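Local coordinates for protein 4-hydroxybutyrate CoA-transferase (Porphyromonas gingivalis, PDB 3EH7) that probably transfers coenzyme A between carboxylic acids, as an acetate or 4-hydroxybutyrate CoA-transferase of the acetyl-CoA hydrolase/transferase family, at residues A[39-44]-A[183-188]; A[124-129]-A[161-166]; A[33-38]-A[142-147]. All blocks are in the same frame, centred on the assembly; numbering follows the deposited sequence.

Overall arrangement
All three contacts gather at the C-terminal ends of the strands of the parallel sheet formed by strands 15-16, 179-183, 154-160, 122-127, 30-33 and 58-60, within the N-terminal family region. Contacts 1 and 2 lie about 9 Å apart between centres and share polar links: Arg161 and Gln162 both bond to segment 183-188. Contact 3 is nearer the centre of the chain, about 11 Å from contact 2 and 13 Å from contact 1, centre to centre. Gln126 of contact 2 ties it to contact 3 by bonding to segment 33-38. Segment 33-38 of contact 3 runs straight into segment 39-44 of contact 1.

Contact 1: A[39-44]-A[183-188]; sequences VPQSCV and ADYPIY
Gln41 slides its side chain between the rings of Tyr185 and Tyr188. Its CB sits over one face of Tyr185 in a CH-pi contact, 4.0 Å from the ring centroid, and its amide carbon CD comes within 3.3 Å of Tyr185 CE1. Against Tyr188 the fit is flatter: amide and ring planes differ by 17° and stack, with NE2 above the ring centre. The chain, extended beyond CG (chi2 171°), carries the amide far enough to reach both rings. Its far end is held to Pro186 O only loosely by Gln41 NE2 (weak, 3.5 Å), and by a water that donates to both Gln41 OE1 and Pro186 O. At the edge of Tyr188, in the ring plane, Val39 CG1 packs 4.0 Å from CE2. Tyr185 OH accepts from Gln41 N at 2.8 Å (141° at the hydrogen) and is also hydrogen-bonded to Glu158 OE2. That carboxylate takes Ser42 N and Cys43 N as well, so one carboxylate and a tyrosine hydroxyl together serve the first amides of the helix. Pro40 occupies the N-cap position. The arrangement is that of a helix N-terminus at the C-terminal ends of the strands of a parallel alpha/beta sheet, where loops following two strands meet.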
loop_
_atom_site.group_PDB
_atom_site.type_symbol
_atom_site.label_atom_id
_atom_site.label_comp_id
_atom_site.label_asym_id
_atom_site.label_seq_id
_atom_site.Cartn_x
_atom_site.Cartn_y
_atom_site.Cartn_z
ATOM N N VAL A 39 23.999 -13.336 10.659
ATOM C CA VAL A 39 25.042 -13.011 9.687
ATOM C C VAL A 39 26.157 -14.053 9.855
ATOM O O VAL A 39 26.562 -14.347 10.970
ATOM C CB VAL A 39 25.579 -11.562 9.895
ATOM C CG1 VAL A 39 27.053 -11.482 9.583
ATOM C CG2 VAL A 39 24.804 -10.553 9.036
ATOM N N PRO A 40 26.616 -14.649 8.755
ATOM C CA PRO A 40 27.635 -15.694 8.859
ATOM C C PRO A 40 29.033 -15.115 9.173
ATOM O O PRO A 40 29.786 -14.791 8.267
ATOM C CB PRO A 40 27.594 -16.333 7.465
ATOM C CG PRO A 40 27.186 -15.217 6.582
ATOM C CD PRO A 40 26.181 -14.446 7.362
ATOM N N GLN A 41 29.369 -15.031 10.453
ATOM C CA GLN A 41 30.550 -14.296 10.890
ATOM C C GLN A 41 31.877 -14.798 10.325
ATOM O O GLN A 41 32.727 -13.970 9.992
ATOM C CB GLN A 41 30.622 -14.238 12.425
ATOM C CG GLN A 41 29.460 -13.504 13.040
ATOM C CD GLN A 41 29.411 -13.636 14.542
ATOM O OE1 GLN A 41 30.462 -13.699 15.209
ATOM N NE2 GLN A 41 28.188 -13.696 15.094
ATOM N N SER A 42 32.078 -16.118 10.224
ATOM C CA SER A 42 33.354 -16.650 9.688
ATOM C C SER A 42 33.578 -16.290 8.225
ATOM O O SER A 42 34.691 -15.912 7.825
ATOM C CB SER A 42 33.450 -18.168 9.813
ATOM O OG SER A 42 33.276 -18.547 11.149
ATOM N N CYS A 43 32.531 -16.397 7.421
ATOM C CA CYS A 43 32.660 -16.062 6.001
ATOM C C CYS A 43 32.815 -14.570 5.803
ATOM O O CYS A 43 33.553 -14.148 4.925
ATOM C CB CYS A 43 31.498 -16.598 5.182
ATOM S SG CYS A 43 31.543 -18.407 5.037
ATOM N N VAL A 44 32.138 -13.770 6.622
ATOM C CA VAL A 44 32.290 -12.325 6.526
ATOM C C VAL A 44 33.727 -11.938 6.830
ATOM O O VAL A 44 34.302 -11.116 6.123
ATOM C CB VAL A 44 31.318 -11.547 7.439
ATOM C CG1 VAL A 44 31.797 -10.091 7.614
ATOM C CG2 VAL A 44 29.936 -11.544 6.851
ATOM N N ALA A 183 31.632 -23.966 11.867
ATOM C CA ALA A 183 31.895 -22.902 12.838
ATOM C C ALA A 183 31.372 -23.228 14.248
ATOM O O ALA A 183 30.575 -24.145 14.441
ATOM C CB ALA A 183 31.320 -21.606 12.344
ATOM N N ASP A 184 31.832 -22.458 15.229
ATOM C CA ASP A 184 31.354 -22.594 16.609
ATOM C C ASP A 184 31.539 -21.264 17.338
ATOM O O ASP A 184 32.610 -20.954 17.840
ATOM C CB ASP A 184 32.094 -23.742 17.313
ATOM C CG ASP A 184 31.541 -24.044 18.714
ATOM O OD1 ASP A 184 30.462 -23.518 19.074
ATOM O OD2 ASP A 184 32.208 -24.812 19.451
ATOM N N TYR A 185 30.505 -20.446 17.356
ATOM C CA TYR A 185 30.657 -19.122 17.933
ATOM C C TYR A 185 29.287 -18.617 18.300
ATOM O O TYR A 185 28.313 -19.003 17.671
ATOM C CB TYR A 185 31.369 -18.147 16.971
ATOM C CG TYR A 185 30.650 -17.900 15.660
ATOM C CD1 TYR A 185 29.472 -17.145 15.613
ATOM C CD2 TYR A 185 31.136 -18.421 14.469
ATOM C CE1 TYR A 185 28.797 -16.926 14.425
ATOM C CE2 TYR A 185 30.460 -18.220 13.267
ATOM C CZ TYR A 185 29.285 -17.474 13.247
ATOM O OH TYR A 185 28.597 -17.239 12.064
ATOM N N PRO A 186 29.211 -17.772 19.333
ATOM C CA PRO A 186 27.924 -17.243 19.700
ATOM C C PRO A 186 27.406 -16.310 18.608
ATOM O O PRO A 186 28.148 -15.479 18.089
ATOM C CB PRO A 186 28.209 -16.488 21.007
ATOM C CG PRO A 186 29.671 -16.191 20.962
ATOM C CD PRO A 186 30.262 -17.395 20.302
ATOM N N ILE A 187 26.147 -16.454 18.234
ATOM C CA ILE A 187 25.606 -15.578 17.198
ATOM C C ILE A 187 25.449 -14.168 17.790
ATOM O O ILE A 187 25.569 -14.007 18.999
ATOM C CB ILE A 187 24.305 -16.136 16.597
ATOM C CG1 ILE A 187 23.155 -16.104 17.596
ATOM C CG2 ILE A 187 24.525 -17.591 16.094
ATOM C CD1 ILE A 187 21.817 -16.573 16.958
ATOM N N TYR A 188 25.213 -13.154 16.959
ATOM C CA TYR A 188 25.087 -11.775 17.476
ATOM C C TYR A 188 23.912 -11.704 18.433
ATOM O O TYR A 188 22.848 -12.245 18.140
ATOM C CB TYR A 188 24.922 -10.735 16.355
ATOM C CG TYR A 188 26.181 -10.520 15.547
ATOM C CD1 TYR A 188 27.377 -10.175 16.162
ATOM C CD2 TYR A 188 26.182 -10.665 14.166
ATOM C CE1 TYR A 188 28.550 -9.979 15.426
ATOM C CE2 TYR A 188 27.354 -10.472 13.417
ATOM C CZ TYR A 188 28.527 -10.129 14.051
ATOM O OH TYR A 188 29.682 -9.941 13.318
HETATM O O HOH W 1 30.584 -14.647 18.021
#

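Contact 2: A[124-129]-A[161-166]; sequences IVQLSM and RQMPYV
Ser128 and Met163 bring the two backbones nearest, their CA atoms 4.9 Å apart, where the chain leaving strand 122-127 passes the loop that follows strand 154-160. Further along, Met129 faces Arg161, CA to CA 6.1 Å. No direct hydrogen bond joins the segments; a water accepts from Met129 N and lies 2.7 Å from Met163 O, to which it probably donates, bridging the two main chains. Met163, a selenomethionine, supplies most of the side-chain contact. Its CG lies anti to the backbone N (chi1 177°) and the chain then bends, which brings CE 3.4 Å from Gln126 O and 3.7 Å from Gln126 CD. The methyl rests against CB, CG and CD of the extended Gln126 chain, and the two side chains cross at a slant. Neighbouring parallel strands of a Rossmann-like sheet end here, and the loops at their C-terminal ends are packed together. The Gln126 amide is fixed at both ends, OE1 by Asn160 ND2 and NE2 by Gly38 O. Ser128 lays CB 3.4 Å from Met163 O, while its OG, 3.6 Å from Tyr165 CD2, is bonded to Ser137 N and donates to Met129 O from above the carbonyl plane. At the outer end the selenium of Met129, also a selenomethionine, touches Arg161 CD at 3.6 Å; Arg161 NH2 reaches on to Ala183 O.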
loop_
_atom_site.group_PDB
_atom_site.type_symbol
_atom_site.label_atom_id
_atom_site.label_comp_id
_atom_site.label_asym_id
_atom_site.label_seq_id
_atom_site.Cartn_x
_atom_site.Cartn_y
_atom_site.Cartn_z
ATOM N N ILE A 124 25.351 -16.732 1.165
ATOM C CA ILE A 124 26.110 -17.257 2.293
ATOM C C ILE A 124 25.133 -17.260 3.464
ATOM O O ILE A 124 24.797 -16.198 4.001
ATOM C CB ILE A 124 27.373 -16.454 2.615
ATOM C CG1 ILE A 124 28.187 -16.169 1.363
ATOM C CG2 ILE A 124 28.271 -17.247 3.547
ATOM C CD1 ILE A 124 29.489 -15.406 1.640
ATOM N N VAL A 125 24.665 -18.452 3.833
ATOM C CA VAL A 125 23.715 -18.565 4.907
ATOM C C VAL A 125 24.280 -19.329 6.107
ATOM O O VAL A 125 24.917 -20.367 5.948
ATOM C CB VAL A 125 22.364 -19.158 4.416
ATOM C CG1 VAL A 125 21.696 -18.152 3.473
ATOM C CG2 VAL A 125 22.531 -20.545 3.775
ATOM N N GLN A 126 24.015 -18.804 7.302
ATOM C CA GLN A 126 24.311 -19.509 8.527
ATOM C C GLN A 126 23.190 -20.513 8.881
ATOM O O GLN A 126 22.010 -20.198 8.795
ATOM C CB GLN A 126 24.584 -18.544 9.671
ATOM C CG GLN A 126 25.126 -19.268 10.865
ATOM C CD GLN A 126 25.278 -18.427 12.100
ATOM O OE1 GLN A 126 25.560 -18.970 13.161
ATOM N NE2 GLN A 126 25.121 -17.102 11.978
ATOM N N LEU A 127 23.597 -21.723 9.259
ATOM C CA LEU A 127 22.671 -22.823 9.508
ATOM C C LEU A 127 22.990 -23.573 10.791
ATOM O O LEU A 127 24.123 -23.555 11.287
ATOM C CB LEU A 127 22.705 -23.808 8.336
ATOM C CG LEU A 127 22.473 -23.309 6.902
ATOM C CD1 LEU A 127 22.957 -24.381 5.906
ATOM C CD2 LEU A 127 21.002 -22.936 6.638
ATOM N N SER A 128 21.982 -24.262 11.308
ATOM C CA SER A 128 22.172 -25.186 12.403
ATOM C C SER A 128 22.758 -26.462 11.861
ATOM O O SER A 128 22.757 -26.703 10.655
ATOM C CB SER A 128 20.846 -25.515 13.082
ATOM O OG SER A 128 20.068 -26.370 12.249
HETATM N N MSE A 129 23.241 -27.297 12.777
HETATM C CA MSE A 129 23.746 -28.617 12.443
HETATM C C MSE A 129 22.635 -29.414 11.753
HETATM O O MSE A 129 21.492 -29.242 12.101
HETATM C CB MSE A 129 24.146 -29.342 13.734
HETATM C CG MSE A 129 25.403 -28.813 14.347
HETATM SE SE MSE A 129 26.940 -29.305 13.272
HETATM C CE MSE A 129 27.147 -31.201 13.724
ATOM N N ARG A 161 27.711 -24.611 15.328
ATOM C CA ARG A 161 27.229 -25.473 16.413
ATOM C C ARG A 161 26.292 -24.694 17.328
ATOM O O ARG A 161 25.451 -25.287 17.998
ATOM C CB ARG A 161 28.362 -26.038 17.270
ATOM C CG ARG A 161 29.573 -26.629 16.555
ATOM C CD ARG A 161 29.237 -27.498 15.413
ATOM N NE ARG A 161 30.331 -28.401 15.063
ATOM C CZ ARG A 161 31.498 -28.044 14.534
ATOM N NH1 ARG A 161 32.408 -28.975 14.287
ATOM N NH2 ARG A 161 31.771 -26.772 14.242
ATOM N N GLN A 162 26.443 -23.373 17.352
ATOM C CA GLN A 162 25.655 -22.538 18.246
ATOM C C GLN A 162 24.448 -21.888 17.586
ATOM O O GLN A 162 23.698 -21.195 18.266
ATOM C CB GLN A 162 26.558 -21.499 18.920
ATOM C CG GLN A 162 27.645 -22.147 19.753
ATOM C CD GLN A 162 28.345 -21.190 20.677
ATOM O OE1 GLN A 162 27.697 -20.358 21.314
ATOM N NE2 GLN A 162 29.684 -21.297 20.766
HETATM N N MSE A 163 24.244 -22.103 16.285
HETATM C CA MSE A 163 23.017 -21.643 15.645
HETATM C C MSE A 163 21.881 -22.589 16.027
HETATM O O MSE A 163 21.962 -23.808 15.786
HETATM C CB MSE A 163 23.144 -21.607 14.138
HETATM C CG MSE A 163 21.840 -21.204 13.458
HETATM SE SE MSE A 163 21.421 -19.331 13.739
HETATM C CE MSE A 163 21.622 -18.771 11.904
ATOM N N PRO A 164 20.823 -22.046 16.642
ATOM C CA PRO A 164 19.782 -22.942 17.119
ATOM C C PRO A 164 18.994 -23.573 15.978
ATOM O O PRO A 164 18.981 -23.047 14.872
ATOM C CB PRO A 164 18.879 -22.031 17.965
ATOM C CG PRO A 164 19.171 -20.674 17.506
ATOM C CD PRO A 164 20.595 -20.657 17.065
ATOM N N TYR A 165 18.383 -24.718 16.261
ATOM C CA TYR A 165 17.513 -25.397 15.298
ATOM C C TYR A 165 16.139 -24.832 15.520
ATOM O O TYR A 165 15.570 -24.999 16.594
ATOM C CB TYR A 165 17.520 -26.911 15.520
ATOM C CG TYR A 165 16.644 -27.688 14.539
ATOM C CD1 TYR A 165 15.283 -27.876 14.799
ATOM C CD2 TYR A 165 17.171 -28.219 13.366
ATOM C CE1 TYR A 165 14.480 -28.567 13.935
ATOM C CE2 TYR A 165 16.365 -28.941 12.488
ATOM C CZ TYR A 165 15.016 -29.097 12.788
ATOM O OH TYR A 165 14.176 -29.788 11.953
ATOM N N VAL A 166 15.635 -24.092 14.544
ATOM C CA VAL A 166 14.345 -23.409 14.692
ATOM C C VAL A 166 13.310 -23.994 13.741
ATOM O O VAL A 166 13.560 -24.172 12.528
ATOM C CB VAL A 166 14.481 -21.878 14.485
ATOM C CG1 VAL A 166 13.116 -21.149 14.605
ATOM C CG2 VAL A 166 15.497 -21.311 15.502
HETATM O O HOH W 2 23.553 -26.014 15.490
#

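Contact 3: A[33-38]-A[142-147]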
loop_
_atom_site.group_PDB
_atom_site.type_symbol
_atom_site.label_atom_id
_atom_site.label_comp_id
_atom_site.label_asym_id
_atom_site.label_seq_id
_atom_site.Cartn_x
_atom_site.Cartn_y
_atom_site.Cartn_z
ATOM N N LEU A 33 23.583 -12.376 2.289
ATOM C CA LEU A 33 24.024 -12.948 3.565
ATOM C C LEU A 33 22.825 -13.161 4.405
ATOM O O LEU A 33 21.895 -12.387 4.303
ATOM C CB LEU A 33 24.935 -11.982 4.326
ATOM C CG LEU A 33 26.256 -11.544 3.689
ATOM C CD1 LEU A 33 26.973 -10.625 4.648
ATOM C CD2 LEU A 33 27.108 -12.735 3.355
ATOM N N SER A 34 22.857 -14.177 5.264
ATOM C CA SER A 34 21.824 -14.307 6.293
ATOM C C SER A 34 21.624 -12.992 7.028
ATOM O O SER A 34 22.586 -12.291 7.354
ATOM C CB SER A 34 22.155 -15.400 7.323
ATOM O OG SER A 34 22.061 -16.700 6.809
ATOM N N HIS A 35 20.364 -12.675 7.284
ATOM C CA HIS A 35 19.954 -11.403 7.861
ATOM C C HIS A 35 20.286 -11.273 9.345
ATOM O O HIS A 35 20.255 -12.247 10.085
ATOM C CB HIS A 35 18.433 -11.227 7.668
ATOM C CG HIS A 35 17.908 -9.907 8.126
ATOM N ND1 HIS A 35 18.518 -8.717 7.797
ATOM C CD2 HIS A 35 16.799 -9.580 8.835
ATOM C CE1 HIS A 35 17.828 -7.712 8.316
ATOM N NE2 HIS A 35 16.788 -8.209 8.965
ATOM N N ALA A 36 20.589 -10.038 9.757
ATOM C CA ALA A 36 20.634 -9.623 11.165
ATOM C C ALA A 36 21.506 -10.529 12.043
ATOM O O ALA A 36 22.729 -10.605 11.830
ATOM C CB ALA A 36 19.179 -9.439 11.748
ATOM N N ALA A 37 20.914 -11.183 13.037
ATOM C CA ALA A 37 21.707 -11.890 14.063
ATOM C C ALA A 37 22.384 -13.134 13.508
ATOM O O ALA A 37 23.354 -13.630 14.103
ATOM C CB ALA A 37 20.848 -12.262 15.284
ATOM N N GLY A 38 21.898 -13.609 12.365
ATOM C CA GLY A 38 22.428 -14.805 11.746
ATOM C C GLY A 38 23.453 -14.536 10.685
ATOM O O GLY A 38 23.727 -15.384 9.879
ATOM N N CYS A 142 15.315 -16.634 8.672
ATOM C CA CYS A 142 14.562 -17.252 7.595
ATOM C C CYS A 142 14.318 -16.189 6.540
ATOM O O CYS A 142 14.924 -16.235 5.456
ATOM C CB CYS A 142 13.261 -17.862 8.127
ATOM S SG CYS A 142 12.315 -18.847 6.917
ATOM N N ASP A 143 13.432 -15.236 6.848
ATOM C CA ASP A 143 13.343 -13.973 6.084
ATOM C C ASP A 143 13.521 -14.080 4.548
ATOM O O ASP A 143 12.726 -14.734 3.881
ATOM C CB ASP A 143 14.238 -12.915 6.766
ATOM C CG ASP A 143 15.679 -13.374 6.985
ATOM O OD1 ASP A 143 16.459 -13.411 6.002
ATOM O OD2 ASP A 143 16.046 -13.653 8.153
ATOM N N TYR A 144 14.519 -13.426 3.971
ATOM C CA TYR A 144 14.866 -13.633 2.578
ATOM C C TYR A 144 16.072 -14.563 2.457
ATOM O O TYR A 144 16.468 -14.917 1.356
ATOM C CB TYR A 144 15.197 -12.300 1.889
ATOM C CG TYR A 144 16.479 -11.677 2.416
ATOM C CD1 TYR A 144 17.715 -11.983 1.857
ATOM C CD2 TYR A 144 16.456 -10.844 3.525
ATOM C CE1 TYR A 144 18.873 -11.431 2.361
ATOM C CE2 TYR A 144 17.607 -10.295 4.038
ATOM C CZ TYR A 144 18.813 -10.585 3.453
ATOM O OH TYR A 144 19.955 -10.031 3.984
ATOM N N SER A 145 16.698 -14.889 3.591
ATOM C CA SER A 145 17.915 -15.698 3.611
ATOM C C SER A 145 17.637 -17.070 3.029
ATOM O O SER A 145 18.415 -17.580 2.209
ATOM C CB SER A 145 18.456 -15.827 5.045
ATOM O OG SER A 145 18.697 -14.562 5.654
ATOM N N LYS A 146 16.520 -17.674 3.434
ATOM C CA LYS A 146 16.123 -18.978 2.910
ATOM C C LYS A 146 15.790 -18.920 1.420
ATOM O O LYS A 146 16.356 -19.702 0.652
ATOM C CB LYS A 146 14.979 -19.571 3.731
ATOM C CG LYS A 146 14.260 -20.781 3.127
ATOM C CD LYS A 146 13.418 -21.458 4.212
ATOM C CE LYS A 146 12.826 -22.751 3.789
ATOM N NZ LYS A 146 11.811 -22.524 2.832
ATOM N N PRO A 147 14.893 -17.994 1.010
ATOM C CA PRO A 147 14.661 -17.792 -0.416
ATOM C C PRO A 147 15.949 -17.552 -1.212
ATOM O O PRO A 147 16.079 -18.093 -2.294
ATOM C CB PRO A 147 13.766 -16.569 -0.457
ATOM C CG PRO A 147 13.008 -16.609 0.822
ATOM C CD PRO A 147 13.862 -17.303 1.821
HETATM O O HOH W 3 20.305 -8.435 5.911
#
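The loop after strand 30-33 meets the start of helix 145-151 in a buried corner of the alpha/beta domain, and a serine at the head of that helix makes the joint. Ser145 OG accepts from His35 N at 3.0 Å, with 149° at the hydrogen. The same hydroxyl donates to Asp143 OD1, on the syn lone pair of that oxygen. Asp143 OD1 also receives Ser145 N from above the carboxylate plane, a capping bond. The carboxylate comes up beside His35, Asp143 OD1 and OD2 each 3.4 Å from His35 CB, its plane turned 77° from the imidazole. Tyr144 reaches the loop with its far end: CE2 packs 3.8 Å from His35 CB, and the two rings stand obliquely, planes 52° apart. A water in the plane of both rings, at their edges, joins His35 ND1 and Tyr144 OH, while His35 NE2 bonds to Ser336 OG. Ser145 OG is thus both donor and acceptor, which fixes its rotation and links the loop backbone to the helix cap. Asp143 OD1 gathers two donors from Ser145 and a weak third from Tyr144 N, which probably stabilises a negative charge there, although OD2 is buried with no partner in the model.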